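Local coordinates for probable protein phosphatase 2C 50 (Oryza sativa subsp. japonica, PDB 5ZCG) that probably removes phosphate from phosphoserine and phosphothreonine residues of proteins as a magnesium-dependent PP2C phosphatase, consistent with a part in abscisic acid signalling, at residues A[50-55]-A[150-155]; A[57-62]-A[145-150]; A[154-159]-A[235-240]; A[181-186]-A[205-210]; A[245-250]-A[313-318]. The protein carries 5 engineered substitutions. All coordinates share one frame; numbering follows the deposited sequence.

Contact 1 (A[50-55]-A[150-155]); sequences LRLPAH and LVCSSH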
# COMPACT_ATOMS: atom_id res chain seq x y z
N LEU A 50 -15.27 -9.68 32.60
CA LEU A 50 -14.82 -8.32 32.86
C LEU A 50 -14.84 -7.50 31.58
O LEU A 50 -14.54 -8.01 30.49
CB LEU A 50 -13.41 -8.34 33.45
CG LEU A 50 -13.26 -8.71 34.92
CD1 LEU A 50 -11.80 -9.01 35.22
CD2 LEU A 50 -13.76 -7.58 35.80
N ARG A 51 -15.16 -6.22 31.71
CA ARG A 51 -15.23 -5.33 30.56
C ARG A 51 -14.18 -4.23 30.69
O ARG A 51 -14.11 -3.55 31.72
CB ARG A 51 -16.62 -4.71 30.44
CG ARG A 51 -17.76 -5.72 30.42
CD ARG A 51 -18.43 -5.76 29.06
NE ARG A 51 -18.97 -4.45 28.70
CZ ARG A 51 -20.14 -3.99 29.12
NH1 ARG A 51 -20.91 -4.73 29.91
NH2 ARG A 51 -20.55 -2.78 28.75
N LEU A 52 -13.39 -4.07 29.64
CA LEU A 52 -12.38 -3.02 29.56
C LEU A 52 -12.55 -2.27 28.25
O LEU A 52 -12.30 -2.86 27.17
CB LEU A 52 -10.98 -3.62 29.68
CG LEU A 52 -9.77 -2.70 29.65
CD1 LEU A 52 -9.77 -1.77 30.86
CD2 LEU A 52 -8.50 -3.53 29.61
N PRO A 53 -12.97 -1.01 28.26
CA PRO A 53 -13.12 -0.26 27.01
C PRO A 53 -11.78 0.04 26.35
O PRO A 53 -10.76 0.23 27.03
CB PRO A 53 -13.82 1.04 27.45
CG PRO A 53 -14.31 0.78 28.84
CD PRO A 53 -13.36 -0.21 29.43
N ALA A 54 -11.78 0.05 25.02
CA ALA A 54 -10.58 0.36 24.26
C ALA A 54 -10.92 1.26 23.08
O ALA A 54 -12.03 1.21 22.54
CB ALA A 54 -9.89 -0.91 23.74
N HIS A 55 -9.94 2.07 22.67
CA HIS A 55 -10.05 2.98 21.54
C HIS A 55 -9.06 2.56 20.47
O HIS A 55 -8.01 1.98 20.76
CB HIS A 55 -9.76 4.42 21.96
CG HIS A 55 -10.00 4.68 23.41
ND1 HIS A 55 -11.26 4.65 23.97
CD2 HIS A 55 -9.15 4.97 24.42
CE1 HIS A 55 -11.17 4.90 25.27
NE2 HIS A 55 -9.90 5.10 25.56
N LEU A 150 -4.46 -0.14 19.35
CA LEU A 150 -5.52 -0.28 20.32
C LEU A 150 -5.00 0.25 21.65
O LEU A 150 -3.94 -0.18 22.12
CB LEU A 150 -5.95 -1.74 20.43
CG LEU A 150 -6.98 -2.15 21.48
CD1 LEU A 150 -7.78 -3.32 20.95
CD2 LEU A 150 -6.31 -2.51 22.80
N VAL A 151 -5.72 1.18 22.24
CA VAL A 151 -5.33 1.82 23.49
C VAL A 151 -6.40 1.52 24.52
O VAL A 151 -7.59 1.73 24.28
CB VAL A 151 -5.14 3.34 23.32
CG1 VAL A 151 -4.78 3.96 24.66
CG2 VAL A 151 -4.08 3.64 22.26
N CYS A 152 -5.97 1.00 25.67
CA CYS A 152 -6.83 0.89 26.84
C CYS A 152 -6.05 1.41 28.03
O CYS A 152 -4.93 1.91 27.89
CB CYS A 152 -7.31 -0.56 27.05
SG CYS A 152 -6.03 -1.73 27.51
N SER A 153 -6.65 1.33 29.22
CA SER A 153 -6.05 1.96 30.38
C SER A 153 -4.70 1.33 30.72
O SER A 153 -3.78 2.03 31.15
CB SER A 153 -6.99 1.85 31.58
OG SER A 153 -8.30 2.24 31.21
N SER A 154 -4.56 0.02 30.51
CA SER A 154 -3.38 -0.71 30.97
C SER A 154 -2.41 -1.09 29.86
O SER A 154 -1.25 -1.36 30.17
CB SER A 154 -3.81 -1.98 31.72
OG SER A 154 -4.41 -2.90 30.84
N HIS A 155 -2.84 -1.13 28.60
CA HIS A 155 -2.01 -1.66 27.53
C HIS A 155 -2.22 -0.88 26.24
O HIS A 155 -3.28 -0.30 26.01
CB HIS A 155 -2.30 -3.15 27.26
CG HIS A 155 -1.92 -4.06 28.39
ND1 HIS A 155 -2.68 -4.19 29.53
CD2 HIS A 155 -0.85 -4.88 28.55
CE1 HIS A 155 -2.10 -5.05 30.35
NE2 HIS A 155 -0.99 -5.48 29.78
O HOH W 1 -9.56 1.28 29.12

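Contact 2 (A[57-62]-A[145-150]); sequences FGVFDG and TAVVAL. With MG (magnesium ion), chain F; MG (magnesium ion), chain E.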
# COMPACT_ATOMS: atom_id res chain seq x y z
N PHE A 57 -6.74 3.75 17.09
CA PHE A 57 -6.15 4.78 16.25
C PHE A 57 -5.44 4.11 15.09
O PHE A 57 -4.84 3.05 15.25
CB PHE A 57 -5.18 5.67 17.04
CG PHE A 57 -5.80 6.31 18.25
CD1 PHE A 57 -6.48 7.51 18.13
CD2 PHE A 57 -5.72 5.70 19.49
CE1 PHE A 57 -7.06 8.10 19.24
CE2 PHE A 57 -6.30 6.28 20.60
CZ PHE A 57 -6.97 7.48 20.48
N GLY A 58 -5.54 4.71 13.92
CA GLY A 58 -4.94 4.10 12.75
C GLY A 58 -4.51 5.09 11.70
O GLY A 58 -5.19 6.09 11.47
N VAL A 59 -3.39 4.81 11.04
CA VAL A 59 -2.94 5.58 9.89
C VAL A 59 -2.77 4.62 8.73
O VAL A 59 -2.13 3.56 8.86
CB VAL A 59 -1.63 6.33 10.19
CG1 VAL A 59 -1.03 6.92 8.91
CG2 VAL A 59 -1.89 7.43 11.22
N PHE A 60 -3.37 4.98 7.59
CA PHE A 60 -3.43 4.13 6.40
C PHE A 60 -2.89 4.93 5.23
O PHE A 60 -3.54 5.86 4.75
CB PHE A 60 -4.86 3.66 6.15
CG PHE A 60 -5.60 3.30 7.40
CD1 PHE A 60 -5.42 2.06 7.99
CD2 PHE A 60 -6.45 4.21 8.02
CE1 PHE A 60 -6.08 1.72 9.16
CE2 PHE A 60 -7.12 3.88 9.18
CZ PHE A 60 -6.93 2.64 9.75
N ASP A 61 -1.71 4.56 4.75
CA ASP A 61 -1.03 5.28 3.68
C ASP A 61 -1.35 4.55 2.38
O ASP A 61 -0.80 3.49 2.09
CB ASP A 61 0.47 5.33 3.98
CG ASP A 61 1.27 6.06 2.93
OD1 ASP A 61 0.74 6.40 1.85
OD2 ASP A 61 2.47 6.29 3.19
N GLY A 62 -2.25 5.13 1.59
CA GLY A 62 -2.63 4.53 0.33
C GLY A 62 -1.65 4.85 -0.79
O GLY A 62 -1.00 5.89 -0.79
N THR A 145 -0.89 1.02 3.44
CA THR A 145 -0.36 0.56 4.71
C THR A 145 -1.47 0.58 5.75
O THR A 145 -2.56 1.12 5.52
CB THR A 145 0.79 1.44 5.19
OG1 THR A 145 0.26 2.64 5.78
CG2 THR A 145 1.68 1.81 4.03
N ALA A 146 -1.18 -0.01 6.90
CA ALA A 146 -2.12 -0.00 8.02
C ALA A 146 -1.28 -0.11 9.28
O ALA A 146 -0.71 -1.16 9.55
CB ALA A 146 -3.12 -1.16 7.92
N VAL A 147 -1.20 0.97 10.04
CA VAL A 147 -0.59 0.92 11.37
C VAL A 147 -1.68 1.31 12.35
O VAL A 147 -2.26 2.40 12.26
CB VAL A 147 0.66 1.82 11.48
CG1 VAL A 147 0.36 3.27 11.13
CG2 VAL A 147 1.28 1.70 12.86
N VAL A 148 -2.03 0.39 13.25
CA VAL A 148 -3.12 0.63 14.18
C VAL A 148 -2.63 0.38 15.60
O VAL A 148 -1.77 -0.46 15.85
CB VAL A 148 -4.37 -0.23 13.86
CG1 VAL A 148 -4.68 -0.20 12.36
CG2 VAL A 148 -4.21 -1.66 14.36
N ALA A 149 -3.20 1.15 16.52
CA ALA A 149 -2.92 1.06 17.94
C ALA A 149 -4.24 0.98 18.68
O ALA A 149 -5.06 1.90 18.61
CB ALA A 149 -2.10 2.27 18.41
N LEU A 150 -4.46 -0.14 19.35
CA LEU A 150 -5.52 -0.28 20.32
C LEU A 150 -5.00 0.25 21.65
O LEU A 150 -3.94 -0.18 22.12
CB LEU A 150 -5.95 -1.74 20.43
CG LEU A 150 -6.98 -2.15 21.48
CD1 LEU A 150 -7.78 -3.32 20.95
CD2 LEU A 150 -6.31 -2.51 22.80
MG MG F . 0.65 7.14 -0.27
MG MG E . 3.46 7.99 2.04
O HOH W 2 4.42 6.84 0.87
O HOH W 3 2.35 8.22 0.33
O HOH W 4 2.37 9.31 3.28
O HOH W 5 2.51 6.08 -0.92
O HOH W 6 0.35 8.31 -2.22

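Contact 3 (A[154-159]-A[235-240]); sequences SHVVVA and VPRAKD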
# COMPACT_ATOMS: atom_id res chain seq x y z
N SER A 154 -4.56 0.02 30.51
CA SER A 154 -3.38 -0.71 30.97
C SER A 154 -2.41 -1.09 29.86
O SER A 154 -1.25 -1.36 30.17
CB SER A 154 -3.81 -1.98 31.72
OG SER A 154 -4.41 -2.90 30.84
N HIS A 155 -2.84 -1.13 28.60
CA HIS A 155 -2.01 -1.66 27.53
C HIS A 155 -2.22 -0.88 26.24
O HIS A 155 -3.28 -0.30 26.01
CB HIS A 155 -2.30 -3.15 27.26
CG HIS A 155 -1.92 -4.06 28.39
ND1 HIS A 155 -2.68 -4.19 29.53
CD2 HIS A 155 -0.85 -4.88 28.55
CE1 HIS A 155 -2.10 -5.05 30.35
NE2 HIS A 155 -0.99 -5.48 29.78
N VAL A 156 -1.18 -0.87 25.41
CA VAL A 156 -1.27 -0.48 24.01
C VAL A 156 -0.91 -1.70 23.16
O VAL A 156 0.12 -2.34 23.40
CB VAL A 156 -0.34 0.70 23.69
CG1 VAL A 156 -0.37 1.01 22.21
CG2 VAL A 156 -0.73 1.92 24.53
N VAL A 157 -1.75 -2.03 22.19
CA VAL A 157 -1.49 -3.13 21.27
C VAL A 157 -1.38 -2.58 19.86
O VAL A 157 -2.31 -1.94 19.35
CB VAL A 157 -2.58 -4.21 21.34
CG1 VAL A 157 -2.16 -5.43 20.54
CG2 VAL A 157 -2.85 -4.58 22.78
N VAL A 158 -0.25 -2.83 19.21
CA VAL A 158 0.05 -2.26 17.91
C VAL A 158 0.09 -3.37 16.88
O VAL A 158 0.72 -4.41 17.10
CB VAL A 158 1.38 -1.49 17.93
CG1 VAL A 158 1.86 -1.25 16.51
CG2 VAL A 158 1.21 -0.18 18.69
N ALA A 159 -0.60 -3.16 15.76
CA ALA A 159 -0.49 -4.03 14.60
C ALA A 159 -0.05 -3.19 13.41
O ALA A 159 -0.70 -2.20 13.07
CB ALA A 159 -1.82 -4.72 14.30
N VAL A 235 2.26 -3.91 24.54
CA VAL A 235 3.11 -3.14 25.43
C VAL A 235 2.29 -2.63 26.62
O VAL A 235 1.37 -1.81 26.45
CB VAL A 235 3.83 -1.99 24.69
CG1 VAL A 235 2.87 -1.21 23.81
CG2 VAL A 235 4.53 -1.06 25.66
N PRO A 236 2.54 -3.14 27.82
CA PRO A 236 1.86 -2.59 28.99
C PRO A 236 2.26 -1.15 29.22
O PRO A 236 3.42 -0.77 29.05
CB PRO A 236 2.33 -3.50 30.14
CG PRO A 236 3.55 -4.20 29.62
CD PRO A 236 3.37 -4.31 28.14
N ARG A 237 1.28 -0.32 29.58
CA ARG A 237 1.56 1.09 29.78
C ARG A 237 2.37 1.26 31.06
O ARG A 237 2.29 0.47 31.99
CB ARG A 237 0.25 1.87 29.84
CG ARG A 237 -0.40 2.02 28.46
CD ARG A 237 -1.79 2.62 28.54
NE ARG A 237 -1.76 4.01 29.00
CZ ARG A 237 -2.75 4.88 28.80
NH1 ARG A 237 -3.85 4.50 28.16
NH2 ARG A 237 -2.64 6.12 29.25
N ALA A 238 3.17 2.33 31.09
CA ALA A 238 4.16 2.53 32.13
C ALA A 238 4.06 3.93 32.71
O ALA A 238 3.39 4.81 32.16
CB ALA A 238 5.59 2.28 31.61
N LYS A 239 4.75 4.12 33.84
CA LYS A 239 4.76 5.40 34.53
C LYS A 239 5.26 6.53 33.63
O LYS A 239 4.69 7.63 33.64
CB LYS A 239 5.63 5.29 35.79
CG LYS A 239 7.13 5.12 35.51
CD LYS A 239 7.75 3.95 36.24
CE LYS A 239 9.17 3.69 35.75
NZ LYS A 239 9.20 3.24 34.32
N ASP A 240 6.30 6.28 32.85
CA ASP A 240 6.98 7.32 32.09
C ASP A 240 6.42 7.51 30.68
O ASP A 240 7.05 8.20 29.87
CB ASP A 240 8.48 7.02 32.02
CG ASP A 240 8.78 5.54 31.89
OD1 ASP A 240 7.83 4.76 31.67
OD2 ASP A 240 9.96 5.15 32.01

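Contact 4 (A[181-186]-A[205-210]); sequences HKPDRK and YRVLGV. Engineered in segment 205-210: Leu208 (natural residue Ser), Val210 (natural residue Ile).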
# COMPACT_ATOMS: atom_id res chain seq x y z
N HIS A 181 8.11 -2.61 7.16
CA HIS A 181 8.19 -3.75 6.24
C HIS A 181 8.82 -3.26 4.94
O HIS A 181 8.14 -2.97 3.95
CB HIS A 181 6.82 -4.37 6.02
CG HIS A 181 6.28 -5.05 7.24
ND1 HIS A 181 5.03 -4.77 7.76
CD2 HIS A 181 6.83 -5.98 8.06
CE1 HIS A 181 4.83 -5.51 8.84
NE2 HIS A 181 5.90 -6.25 9.04
N LYS A 182 10.14 -3.16 4.96
CA LYS A 182 10.94 -2.80 3.79
C LYS A 182 11.42 -4.07 3.09
O LYS A 182 11.79 -5.04 3.75
CB LYS A 182 12.13 -1.95 4.19
CG LYS A 182 11.79 -0.50 4.50
CD LYS A 182 10.75 0.03 3.52
CE LYS A 182 10.92 1.52 3.29
NZ LYS A 182 9.99 2.03 2.24
N PRO A 183 11.41 -4.08 1.75
CA PRO A 183 11.77 -5.32 1.04
C PRO A 183 13.19 -5.80 1.30
O PRO A 183 13.45 -7.01 1.20
CB PRO A 183 11.58 -4.93 -0.44
CG PRO A 183 10.63 -3.77 -0.40
CD PRO A 183 10.96 -3.02 0.85
N ASP A 184 14.12 -4.91 1.64
CA ASP A 184 15.49 -5.32 1.91
C ASP A 184 15.70 -5.80 3.35
O ASP A 184 16.81 -6.22 3.68
CB ASP A 184 16.47 -4.19 1.60
CG ASP A 184 16.22 -2.96 2.44
OD1 ASP A 184 15.05 -2.53 2.55
OD2 ASP A 184 17.20 -2.41 2.99
N ARG A 185 14.68 -5.73 4.20
CA ARG A 185 14.76 -6.37 5.50
C ARG A 185 15.08 -7.85 5.29
O ARG A 185 14.49 -8.50 4.43
CB ARG A 185 13.45 -6.20 6.28
CG ARG A 185 13.63 -5.94 7.77
CD ARG A 185 12.30 -5.62 8.44
NE ARG A 185 11.52 -6.82 8.73
CZ ARG A 185 10.34 -6.82 9.34
NH1 ARG A 185 9.79 -5.68 9.73
NH2 ARG A 185 9.70 -7.96 9.55
N LYS A 186 16.02 -8.37 6.08
CA LYS A 186 16.62 -9.68 5.78
C LYS A 186 15.56 -10.78 5.73
O LYS A 186 15.54 -11.60 4.81
CB LYS A 186 17.70 -10.01 6.81
CG LYS A 186 18.41 -11.33 6.54
CD LYS A 186 19.45 -11.63 7.62
CE LYS A 186 20.74 -12.16 7.03
NZ LYS A 186 20.51 -12.95 5.79
N TYR A 205 15.00 -0.20 -2.52
CA TYR A 205 14.73 -1.62 -2.65
C TYR A 205 13.23 -1.86 -2.77
O TYR A 205 12.46 -1.41 -1.92
CB TYR A 205 15.29 -2.38 -1.44
CG TYR A 205 16.80 -2.37 -1.38
CD1 TYR A 205 17.55 -3.29 -2.12
CD2 TYR A 205 17.49 -1.45 -0.60
CE1 TYR A 205 18.93 -3.29 -2.07
CE2 TYR A 205 18.87 -1.44 -0.55
CZ TYR A 205 19.58 -2.37 -1.29
OH TYR A 205 20.96 -2.37 -1.24
N ARG A 206 12.83 -2.55 -3.83
CA ARG A 206 11.42 -2.74 -4.14
C ARG A 206 11.14 -4.19 -4.50
O ARG A 206 11.99 -4.88 -5.09
CB ARG A 206 10.97 -1.82 -5.28
CG ARG A 206 11.15 -0.34 -4.97
CD ARG A 206 10.88 0.53 -6.18
NE ARG A 206 10.98 1.95 -5.86
CZ ARG A 206 9.97 2.67 -5.39
NH1 ARG A 206 8.79 2.11 -5.18
NH2 ARG A 206 10.14 3.96 -5.11
N VAL A 207 9.93 -4.64 -4.15
CA VAL A 207 9.44 -5.97 -4.52
C VAL A 207 9.21 -6.01 -6.02
O VAL A 207 8.39 -5.27 -6.56
CB VAL A 207 8.14 -6.30 -3.77
CG1 VAL A 207 7.67 -7.69 -4.14
CG2 VAL A 207 8.33 -6.17 -2.26
N LEU A 208 9.93 -6.91 -6.70
CA LEU A 208 10.00 -6.99 -8.16
C LEU A 208 10.50 -5.69 -8.78
O LEU A 208 10.37 -5.49 -10.00
CB LEU A 208 8.64 -7.37 -8.77
CG LEU A 208 7.85 -8.51 -8.13
CD1 LEU A 208 6.64 -8.86 -8.98
CD2 LEU A 208 8.71 -9.74 -7.91
N GLY A 209 11.08 -4.80 -7.98
CA GLY A 209 11.49 -3.49 -8.46
C GLY A 209 10.38 -2.46 -8.50
O GLY A 209 10.62 -1.34 -8.96
N VAL A 210 9.17 -2.80 -8.05
CA VAL A 210 7.99 -1.96 -8.22
C VAL A 210 7.59 -1.26 -6.92
O VAL A 210 7.52 -0.03 -6.86
CB VAL A 210 6.81 -2.78 -8.79
CG1 VAL A 210 5.55 -1.92 -8.86
CG2 VAL A 210 7.16 -3.32 -10.17

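Contact 5 (A[245-250]-A[313-318]); sequences ILASDG and ITVIVV. With MG (magnesium ion), chain E.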
# COMPACT_ATOMS: atom_id res chain seq x y z
N ILE A 245 2.87 8.25 18.78
CA ILE A 245 2.93 8.94 17.49
C ILE A 245 2.70 7.91 16.40
O ILE A 245 3.56 7.04 16.17
CB ILE A 245 4.26 9.68 17.28
CG1 ILE A 245 4.44 10.78 18.33
CG2 ILE A 245 4.33 10.25 15.86
CD1 ILE A 245 5.89 11.03 18.68
N LEU A 246 1.56 7.99 15.72
CA LEU A 246 1.30 7.21 14.52
C LEU A 246 1.44 8.14 13.32
O LEU A 246 0.92 9.26 13.34
CB LEU A 246 -0.10 6.59 14.55
CG LEU A 246 -0.50 5.71 15.73
CD1 LEU A 246 -1.12 6.55 16.85
CD2 LEU A 246 -1.46 4.63 15.27
N ALA A 247 2.15 7.70 12.29
CA ALA A 247 2.30 8.57 11.14
C ALA A 247 2.68 7.76 9.91
O ALA A 247 3.35 6.73 10.01
CB ALA A 247 3.35 9.67 11.39
N SER A 248 2.25 8.26 8.75
CA SER A 248 2.70 7.71 7.49
C SER A 248 4.15 8.11 7.24
O SER A 248 4.72 8.96 7.94
CB SER A 248 1.81 8.20 6.34
OG SER A 248 1.79 9.62 6.29
N ASP A 249 4.76 7.50 6.22
CA ASP A 249 6.16 7.79 5.93
C ASP A 249 6.37 9.25 5.51
O ASP A 249 7.52 9.69 5.45
CB ASP A 249 6.69 6.84 4.85
CG ASP A 249 5.90 6.91 3.55
OD1 ASP A 249 4.90 7.65 3.48
OD2 ASP A 249 6.29 6.21 2.59
N GLY A 250 5.30 9.99 5.22
CA GLY A 250 5.44 11.42 4.99
C GLY A 250 6.11 12.14 6.15
O GLY A 250 6.75 13.18 5.96
N ILE A 313 1.22 13.69 4.34
CA ILE A 313 1.67 13.61 5.72
C ILE A 313 0.45 13.44 6.60
O ILE A 313 -0.48 14.24 6.53
CB ILE A 313 2.48 14.85 6.15
CG1 ILE A 313 3.65 15.10 5.19
CG2 ILE A 313 2.99 14.67 7.57
CD1 ILE A 313 4.19 16.53 5.23
N THR A 314 0.46 12.40 7.44
CA THR A 314 -0.62 12.18 8.39
C THR A 314 0.01 11.81 9.72
O THR A 314 0.86 10.92 9.78
CB THR A 314 -1.58 11.10 7.91
OG1 THR A 314 -2.31 11.59 6.79
CG2 THR A 314 -2.58 10.73 9.01
N VAL A 315 -0.40 12.51 10.78
CA VAL A 315 0.17 12.35 12.11
C VAL A 315 -0.97 12.30 13.11
O VAL A 315 -1.80 13.22 13.16
CB VAL A 315 1.14 13.49 12.46
CG1 VAL A 315 1.78 13.25 13.82
CG2 VAL A 315 2.22 13.67 11.37
N ILE A 316 -1.00 11.25 13.92
CA ILE A 316 -1.86 11.18 15.09
C ILE A 316 -0.96 11.17 16.31
O ILE A 316 -0.00 10.38 16.39
CB ILE A 316 -2.76 9.93 15.09
CG1 ILE A 316 -3.68 9.91 13.87
CG2 ILE A 316 -3.57 9.88 16.37
CD1 ILE A 316 -4.55 8.65 13.80
N VAL A 317 -1.25 12.05 17.27
CA VAL A 317 -0.56 12.08 18.55
C VAL A 317 -1.59 11.75 19.62
O VAL A 317 -2.63 12.42 19.71
CB VAL A 317 0.11 13.44 18.80
CG1 VAL A 317 0.84 13.43 20.15
CG2 VAL A 317 1.06 13.77 17.66
N VAL A 318 -1.30 10.73 20.42
CA VAL A 318 -2.18 10.32 21.51
C VAL A 318 -1.47 10.61 22.82
O VAL A 318 -0.43 10.00 23.12
CB VAL A 318 -2.56 8.83 21.41
CG1 VAL A 318 -3.43 8.42 22.60
CG2 VAL A 318 -3.30 8.56 20.10
MG MG E . 3.46 7.99 2.04
O HOH W 2 4.42 6.84 0.87
O HOH W 3 2.35 8.22 0.33
O HOH W 4 2.37 9.31 3.28

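Contact 1 (A[50-55]-A[150-155])
Leu52 opens the contact by sending its CD2 methyl to the sulfur of Cys152, CD2 to SG 3.7 Å. Its CG stands anti to the backbone N (chi1 -179°), which swings the isobutyl group across toward the turn that follows strand 143-151. At Pro53 the backbone rather than the ring does the work. Its carbonyl O lies 3.5 Å from Cys152 CB and accepts a hydrogen from a bridging water, 2.6 Å away, that also hydrogen-bonds Ser153 OG, so one water bridges the two segments at this outer end. Ala54 sets its small CB against both Leu150 and Cys152, 3.9 Å from Leu150 CG and 4.2 Å from Cys152 CB, while its CA-H faces Val151 O. With His55 regular pairing begins: it forms an antiparallel hydrogen-bonded pair with Val151, His55 N giving to Val151 O at 2.9 Å and Val151 N returning to His55 O at 2.8 Å, both nearly straight. The imidazole slants past the same Val151 O, and its ND1 is occupied by the backbone N of Arg25. This is the outer part of the 53-63 / 143-151 pairing in one sheet of the PP2C sandwich. Strand 18-28 runs along the other edge of strand 53-63, Phe26 packs on both Ala54 and Leu150, Leu34 of a loop touches Leu52, and strand 155-161 continues the sheet beyond Leu150.

Contact 2 (A[57-62]-A[145-150])
Asp61 and Thr145 meet beside the metal centre. The Asp61 carboxylate bridges two magnesium ions, OD1 holding one at 2.2 Å and OD2 the other at 2.3 Å, and the carbonyl O of Gly62 joins the first ion at 2.1 Å. Waters fill other positions, one of them shared by both ions, and Asp249 and Asp311 complete the second site. Asp61 CG lies anti to its own N (chi1 -180°), which carries the carboxylate out to the two ions. Thr145 grips the backbone behind it: its OG1 accepts Asp61 N at 2.9 Å, and its N gives to Asp61 O from well above the carbonyl plane. Thr145 OG1 also hydrogen-bonds Ser164 OG, a second-shell tie behind the aspartate. Farther back, Val59 with Val147 and Phe57 with Ala149 are antiparallel hydrogen-bonded pairs, and Val147 CG1 packs on Val59 CB at 3.8 Å. On the other face the Phe60 ring folds back over Gly58, whose carbonyl carbon lies against one ring face; a side chain at Gly58 would run into Phe60 CZ. Phe60 CD1, at the ring edge, is 4.0 Å from Ala146 CB, and its CE1 touches Val148 CG1 obliquely. In the PP2C sandwich these are central strands, with 18-28 and 155-161 pairing on their outer edges. Helix 67-91 covers the Phe60 face through Cys72, Arg73 and Ile76, while Phe57 turns to Trp4 in an edge-to-face ring contact.

Contact 3 (A[154-159]-A[235-240])
Val156 and Val235 form an antiparallel hydrogen-bonded pair, with Val156 N giving to Val235 O at 2.9 Å and Val235 N to Val156 O at the same length. The third backbone bond lies past the end of the regular pairing, where Arg237 N reaches Ser154 O at 2.8 Å, coming in above the carbonyl plane although its N-H points almost straight at the oxygen. Between these bonds His155 and Pro236 make the non-hydrogen-bonded pair, as proline, without an N-H, can. Strand 231-236 is thereby laid along strand 155-161 at the margin of one sheet of the PP2C sandwich, whose strand 143-151 runs on the other side of 155-161. Apolar contacts occupy both faces. On one, Val235 CG1 packs on Val156 CB at 3.7 Å, and the aliphatic part of Arg237 crosses Val156, CG to CG2 3.9 Å. On the other, the imidazole of His155 passes Pro236 obliquely, CD2 standing 3.8 Å from Pro236 CB. Polar contacts hold two side chains. Ser154 OG lies in the imidazole plane at its edge and hydrogen-bonds His155 ND1 at 2.5 Å, which probably restrains ring rotation. A leucine in place of His155 would probably leave Ser154 OG without this partner and Pro236 without the imidazole beside it. Arg237, its chain bent at chi3 (67°), passes by the backbone of Ser154 and His155 and delivers NH1 to the carbonyl O of Cys152.

Contact 4 (A[181-186]-A[205-210])
Asp184 lies over one face of the Tyr205 ring, joining the type I turn 182-185 to the beta-hairpin of strands 199-201 and 205-207; this small outlying unit probably corresponds to the flap of PP2C phosphatases. Its CB makes a CH-pi contact, 3.9 Å from the ring centroid and offset toward the CG end of the ring, with CB to Tyr205 CG 3.5 Å. A chi1 of 61° sets CG between the backbone N and carbonyl carbon, and the carboxylate then lies almost flat along the ring, the planes 7° apart, with OD2 3.7 Å from Tyr205 CD2. A glycine in place of Asp184 would probably remove the CH-pi cover from this face of the tyrosine and let the ring turn more freely. Pro183 has the most surface buried by the contact. The leading edge of its ring, CG, presses to 3.4 Å from Tyr205 O and meets Val207 CG2 at 3.8 Å, crossing that side chain at about a right angle. No hydrogen bond spans the two segments; the CH-pi and apolar contacts join them. Helix 186-194 backs the contact, Arg189 touching Tyr205 and Ile192 touching Val207. A type II turn from Arg206 to Gly209 overlaps the end of the hairpin strand and carries the engineered Leu208, with the engineered Val210 just after; both pack on another protein chain. Arg206 spans this turn, its NH1 hydrogen-bonding Val210 O at 3.0 Å from above the carbonyl plane.

Contact 5 (A[245-250]-A[313-318])
Ser248, with OG placed between its backbone N and carbonyl carbon (chi1 57°), turns its hydroxyl toward strand 313-318, 3.3 Å from Thr314 N. Thr314 holds OG1 anti to its carbonyl carbon (chi1 -69°), and the two hydroxyls converge on one acceptor, hydrogen-bonding the same oxygen, OD2, of Asp18. Ser248 N in turn gives to Thr314 O, a long bond of 3.2 Å that closes the strand pairing just before a helix begins, with Ser248 at its N-cap. Upstream, Leu246 and Ile316 form an antiparallel hydrogen-bonded pair: Leu246 N gives to Ile316 O at 2.9 Å and Ile316 N to Leu246 O at 2.8 Å, both donors lying in the carbonyl planes. Leu246 CD1 reaches obliquely over Ile316 CB at 4.1 Å, on the face that packs against Val59 of strand 53-63. The reverse face carries Ile245, Ala247 and Val315, Ala247 CB meeting Val315 CG2 at 4.2 Å, beneath helices 257-274 and 291-306. At the helix start Gly250 passes close to Ile313, whose CG1 is 3.7 Å from Gly250 O; a side chain on the glycine would be pressed against Ile313 CA. Asp249, between Ser248 and Gly250, points to the metal: OD1 binds a magnesium ion at 2.1 Å, while OD2 accepts a hydrogen from one of its waters. Asp61 and Asp311 share this ion, so the strand-to-helix turn lends one ligand to the metal centre set at the end of the PP2C beta-sandwich.

Contacts 2 and 5 are wholly buried, one in each sheet of the sandwich; they pack face to face through Val59, Leu246 and Ile316, and their ends converge on one magnesium ion through Asp61 and Asp249. Contact 1, partly buried, and contact 3, at the surface, lie farther out on the sheet of contact 2. Contact 1 continues the strand pair of contact 2 and shares Leu150 with it, while contact 3 pairs the next two strands, 155-161 and 231-236, and sends Arg237 back to Cys152; here water, histidine and arginine join the backbone pairing, and no metal is bound. Contact 4, buried though far from the chain's centre, has neither strand pairing nor hydrogen bonds between its segments.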